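Local atomic coordinates of endoglucanase (Clostridium thermocellum, PDB entry 2YIK), a protein that probably hydrolyses internal beta-1,4-glucosidic bonds of cellulose, as a family 9 glycoside hydrolase. Residues A[134-139]-A[314-319]. Numbering follows the deposited sequence.
Sequences VGWGYY and WIHCWN
W136 on a helical turn and H316 on an irregular loop are the nearest residues of the two segments, with CA atoms 11.6 Å apart. Between 134-139 and 314-319, only these two side chains touch, and both are buried. They meet as a T-shaped (edge-to-face) aromatic pair. The edge of the W136 five-membered ring is directed at one face of the H316 imidazole, with centroids 5.2 Å apart and planes at 66°. CD1 of W136 lies 3.9 Å from NE2 of H316. NE1 of W136 sits above the imidazole face, offset toward its rim, and makes no hydrogen bond in the model. Each residue has CG anti to its own backbone N (chi1 162° for W136, -172° for H316), which directs the rings toward each other. NE2 of H316 is hydrogen-bonded to T133 OG1, three residues before W136. That bond ties the imidazole to the same helix the indole comes from. W284 meets both rings, and Y129 also meets H316. The pair is interior packing of the (alpha/alpha)6 barrel of family 9, away from the annotated sites. It joins helix 124-140 to the loop between helices 296-305 and 322-336, while W136 also packs on helices 322-336 and 392-408.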
ATOM      1  N   VAL A 134       0.929  -4.705  -0.210  1.00 22.80           N
ATOM      2  CA  VAL A 134       1.181  -5.793   0.733  1.00 23.13           C
ATOM      3  C   VAL A 134       0.486  -7.040   0.157  1.00 23.50           C
ATOM      4  O   VAL A 134       1.010  -8.150   0.231  1.00 22.63           O
ATOM      5  CB  VAL A 134       0.610  -5.487   2.135  1.00 24.25           C
ATOM      6  CG1 VAL A 134       0.715  -6.722   3.016  1.00 23.91           C
ATOM      7  CG2 VAL A 134       1.376  -4.322   2.772  1.00 22.32           C
ATOM      8  N   GLY A 135      -0.694  -6.843  -0.431  1.00 23.81           N
ATOM      9  CA  GLY A 135      -1.427  -7.954  -1.028  1.00 24.96           C
ATOM     10  C   GLY A 135      -0.676  -8.550  -2.212  1.00 24.28           C
ATOM     11  O   GLY A 135      -0.695  -9.763  -2.428  1.00 21.82           O
ATOM     12  N   TRP A 136      -0.037  -7.664  -2.976  1.00 24.71           N
ATOM     13  CA  TRP A 136       0.786  -7.949  -4.163  1.00 26.04           C
ATOM     14  C   TRP A 136       1.929  -8.860  -3.694  1.00 25.82           C
ATOM     15  O   TRP A 136       2.176  -9.914  -4.284  1.00 25.54           O
ATOM     16  CB  TRP A 136       1.228  -6.557  -4.674  1.00 28.51           C
ATOM     17  CG  TRP A 136       2.396  -6.206  -5.634  1.00 33.21           C
ATOM     18  CD1 TRP A 136       3.013  -4.972  -5.680  1.00 33.73           C
ATOM     19  CD2 TRP A 136       2.953  -6.950  -6.734  1.00 33.20           C
ATOM     20  NE1 TRP A 136       3.894  -4.899  -6.713  1.00 33.81           N
ATOM     21  CE2 TRP A 136       3.893  -6.089  -7.374  1.00 34.90           C
ATOM     22  CE3 TRP A 136       2.768  -8.238  -7.228  1.00 32.22           C
ATOM     23  CZ2 TRP A 136       4.624  -6.480  -8.487  1.00 33.72           C
ATOM     24  CZ3 TRP A 136       3.499  -8.619  -8.335  1.00 34.64           C
ATOM     25  CH2 TRP A 136       4.425  -7.745  -8.950  1.00 38.57           C
ATOM     26  N   GLY A 137       2.589  -8.481  -2.602  1.00 25.28           N
ATOM     27  CA  GLY A 137       3.677  -9.294  -2.083  1.00 24.67           C
ATOM     28  C   GLY A 137       3.227 -10.653  -1.556  1.00 25.82           C
ATOM     29  O   GLY A 137       3.896 -11.668  -1.773  1.00 24.00           O
ATOM     30  N   TYR A 138       2.097 -10.674  -0.851  1.00 25.37           N
ATOM     31  CA  TYR A 138       1.558 -11.915  -0.296  1.00 26.43           C
ATOM     32  C   TYR A 138       1.162 -12.845  -1.444  1.00 26.31           C
ATOM     33  O   TYR A 138       1.378 -14.050  -1.384  1.00 26.42           O
ATOM     34  CB  TYR A 138       0.347 -11.606   0.599  1.00 26.72           C
ATOM     35  CG  TYR A 138      -0.204 -12.801   1.346  1.00 27.64           C
ATOM     36  CD1 TYR A 138       0.619 -13.580   2.167  1.00 28.33           C
ATOM     37  CD2 TYR A 138      -1.546 -13.157   1.232  1.00 27.79           C
ATOM     38  CE1 TYR A 138       0.115 -14.690   2.851  1.00 28.90           C
ATOM     39  CE2 TYR A 138      -2.059 -14.267   1.911  1.00 29.32           C
ATOM     40  CZ  TYR A 138      -1.222 -15.030   2.716  1.00 29.13           C
ATOM     41  OH  TYR A 138      -1.705 -16.155   3.348  1.00 28.34           O
ATOM     42  N   TYR A 139       0.593 -12.276  -2.500  1.00 25.97           N
ATOM     43  CA  TYR A 139       0.197 -13.061  -3.662  1.00 25.69           C
ATOM     44  C   TYR A 139       1.409 -13.707  -4.338  1.00 26.83           C
ATOM     45  O   TYR A 139       1.367 -14.881  -4.702  1.00 26.34           O
ATOM     46  CB  TYR A 139      -0.540 -12.170  -4.668  1.00 27.56           C
ATOM     47  CG  TYR A 139      -0.761 -12.800  -6.032  1.00 28.82           C
ATOM     48  CD1 TYR A 139      -1.677 -13.842  -6.217  1.00 29.92           C
ATOM     49  CD2 TYR A 139      -0.038 -12.361  -7.136  1.00 30.02           C
ATOM     50  CE1 TYR A 139      -1.862 -14.430  -7.487  1.00 29.03           C
ATOM     51  CE2 TYR A 139      -0.207 -12.938  -8.394  1.00 30.50           C
ATOM     52  CZ  TYR A 139      -1.116 -13.967  -8.567  1.00 30.75           C
ATOM     53  OH  TYR A 139      -1.250 -14.522  -9.830  1.00 31.79           O
ATOM     54  N   TRP A 314      10.133   6.133 -12.813  1.00 30.75           N
ATOM     55  CA  TRP A 314      10.050   6.269 -11.362  1.00 30.66           C
ATOM     56  C   TRP A 314      10.130   4.858 -10.747  1.00 30.94           C
ATOM     57  O   TRP A 314      10.719   3.959 -11.376  1.00 37.34           O
ATOM     58  CB  TRP A 314       8.686   6.958 -11.071  1.00 27.26           C
ATOM     59  CG  TRP A 314       8.695   7.801  -9.846  1.00 26.96           C
ATOM     60  CD1 TRP A 314       7.906   7.649  -8.746  1.00 25.17           C
ATOM     61  CD2 TRP A 314       9.566   8.906  -9.563  1.00 26.01           C
ATOM     62  NE1 TRP A 314       8.225   8.586  -7.793  1.00 26.62           N
ATOM     63  CE2 TRP A 314       9.239   9.373  -8.270  1.00 25.38           C
ATOM     64  CE3 TRP A 314      10.583   9.550 -10.283  1.00 26.71           C
ATOM     65  CZ2 TRP A 314       9.902  10.444  -7.674  1.00 25.74           C
ATOM     66  CZ3 TRP A 314      11.245  10.623  -9.685  1.00 25.62           C
ATOM     67  CH2 TRP A 314      10.898  11.060  -8.398  1.00 27.50           C
ATOM     68  N   ILE A 315       9.563   4.618  -9.557  1.00 29.80           N
ATOM     69  CA  ILE A 315       9.474   3.258  -9.040  1.00 27.43           C
ATOM     70  C   ILE A 315       8.058   3.091  -8.414  1.00 25.39           C
ATOM     71  O   ILE A 315       7.300   4.066  -8.337  1.00 20.59           O
ATOM     72  CB  ILE A 315      10.763   2.781  -8.152  1.00 29.59           C
ATOM     73  CG1 ILE A 315      10.601   1.288  -7.847  1.00 29.78           C
ATOM     74  CG2 ILE A 315      11.007   3.677  -6.991  1.00 31.11           C
ATOM     75  CD1 ILE A 315      11.804   0.560  -8.422  1.00 32.32           C
ATOM     76  N   HIS A 316       7.666   1.874  -8.061  1.00 23.06           N
ATOM     77  CA  HIS A 316       6.334   1.656  -7.531  1.00 22.12           C
ATOM     78  C   HIS A 316       6.127   2.461  -6.228  1.00 21.36           C
ATOM     79  O   HIS A 316       6.928   2.340  -5.313  1.00 20.51           O
ATOM     80  CB  HIS A 316       6.166   0.139  -7.323  1.00 22.42           C
ATOM     81  CG  HIS A 316       4.790  -0.291  -6.955  1.00 23.14           C
ATOM     82  ND1 HIS A 316       3.763  -0.419  -7.862  1.00 23.34           N
ATOM     83  CD2 HIS A 316       4.273  -0.708  -5.756  1.00 22.18           C
ATOM     84  CE1 HIS A 316       2.685  -0.896  -7.263  1.00 23.65           C
ATOM     85  NE2 HIS A 316       2.982  -1.077  -5.984  1.00 23.24           N
ATOM     86  N   CYS A 317       5.071   3.276  -6.137  1.00 20.93           N
ATOM     87  CA  CYS A 317       4.799   4.059  -4.916  1.00 22.11           C
ATOM     88  C   CYS A 317       3.356   4.560  -4.924  1.00 22.52           C
ATOM     89  O   CYS A 317       2.699   4.516  -5.962  1.00 23.84           O
ATOM     90  CB  CYS A 317       5.753   5.252  -4.803  1.00 22.42           C
ATOM     91  SG  CYS A 317       5.625   6.427  -6.159  1.00 23.05           S
ATOM     92  N   TRP A 318       2.865   5.059  -3.792  1.00 22.04           N
ATOM     93  CA  TRP A 318       1.480   5.521  -3.733  1.00 23.22           C
ATOM     94  C   TRP A 318       1.075   6.492  -4.839  1.00 23.93           C
ATOM     95  O   TRP A 318      -0.078   6.506  -5.252  1.00 22.79           O
ATOM     96  CB  TRP A 318       1.151   6.143  -2.363  1.00 22.91           C
ATOM     97  CG  TRP A 318       1.830   7.454  -2.063  1.00 24.48           C
ATOM     98  CD1 TRP A 318       2.931   7.644  -1.287  1.00 21.21           C
ATOM     99  CD2 TRP A 318       1.424   8.761  -2.523  1.00 23.92           C
ATOM    100  NE1 TRP A 318       3.256   8.980  -1.247  1.00 23.18           N
ATOM    101  CE2 TRP A 318       2.382   9.674  -2.009  1.00 25.07           C
ATOM    102  CE3 TRP A 318       0.413   9.220  -3.363  1.00 25.76           C
ATOM    103  CZ2 TRP A 318       2.273  11.058  -2.254  1.00 23.08           C
ATOM    104  CZ3 TRP A 318       0.321  10.593  -3.606  1.00 25.01           C
ATOM    105  CH2 TRP A 318       1.269  11.490  -3.077  1.00 25.12           C
ATOM    106  N   ASN A 319       2.015   7.295  -5.325  1.00 24.10           N
ATOM    107  CA  ASN A 319       1.696   8.266  -6.371  1.00 23.46           C
ATOM    108  C   ASN A 319       2.042   7.798  -7.789  1.00 23.31           C
ATOM    109  O   ASN A 319       1.949   8.567  -8.749  1.00 22.58           O
ATOM    110  CB  ASN A 319       2.392   9.600  -6.062  1.00 25.72           C
ATOM    111  CG  ASN A 319       1.805  10.763  -6.842  1.00 28.51           C
ATOM    112  OD1 ASN A 319       0.591  10.837  -7.051  1.00 27.33           O
ATOM    113  ND2 ASN A 319       2.663  11.689  -7.260  1.00 27.06           N
TER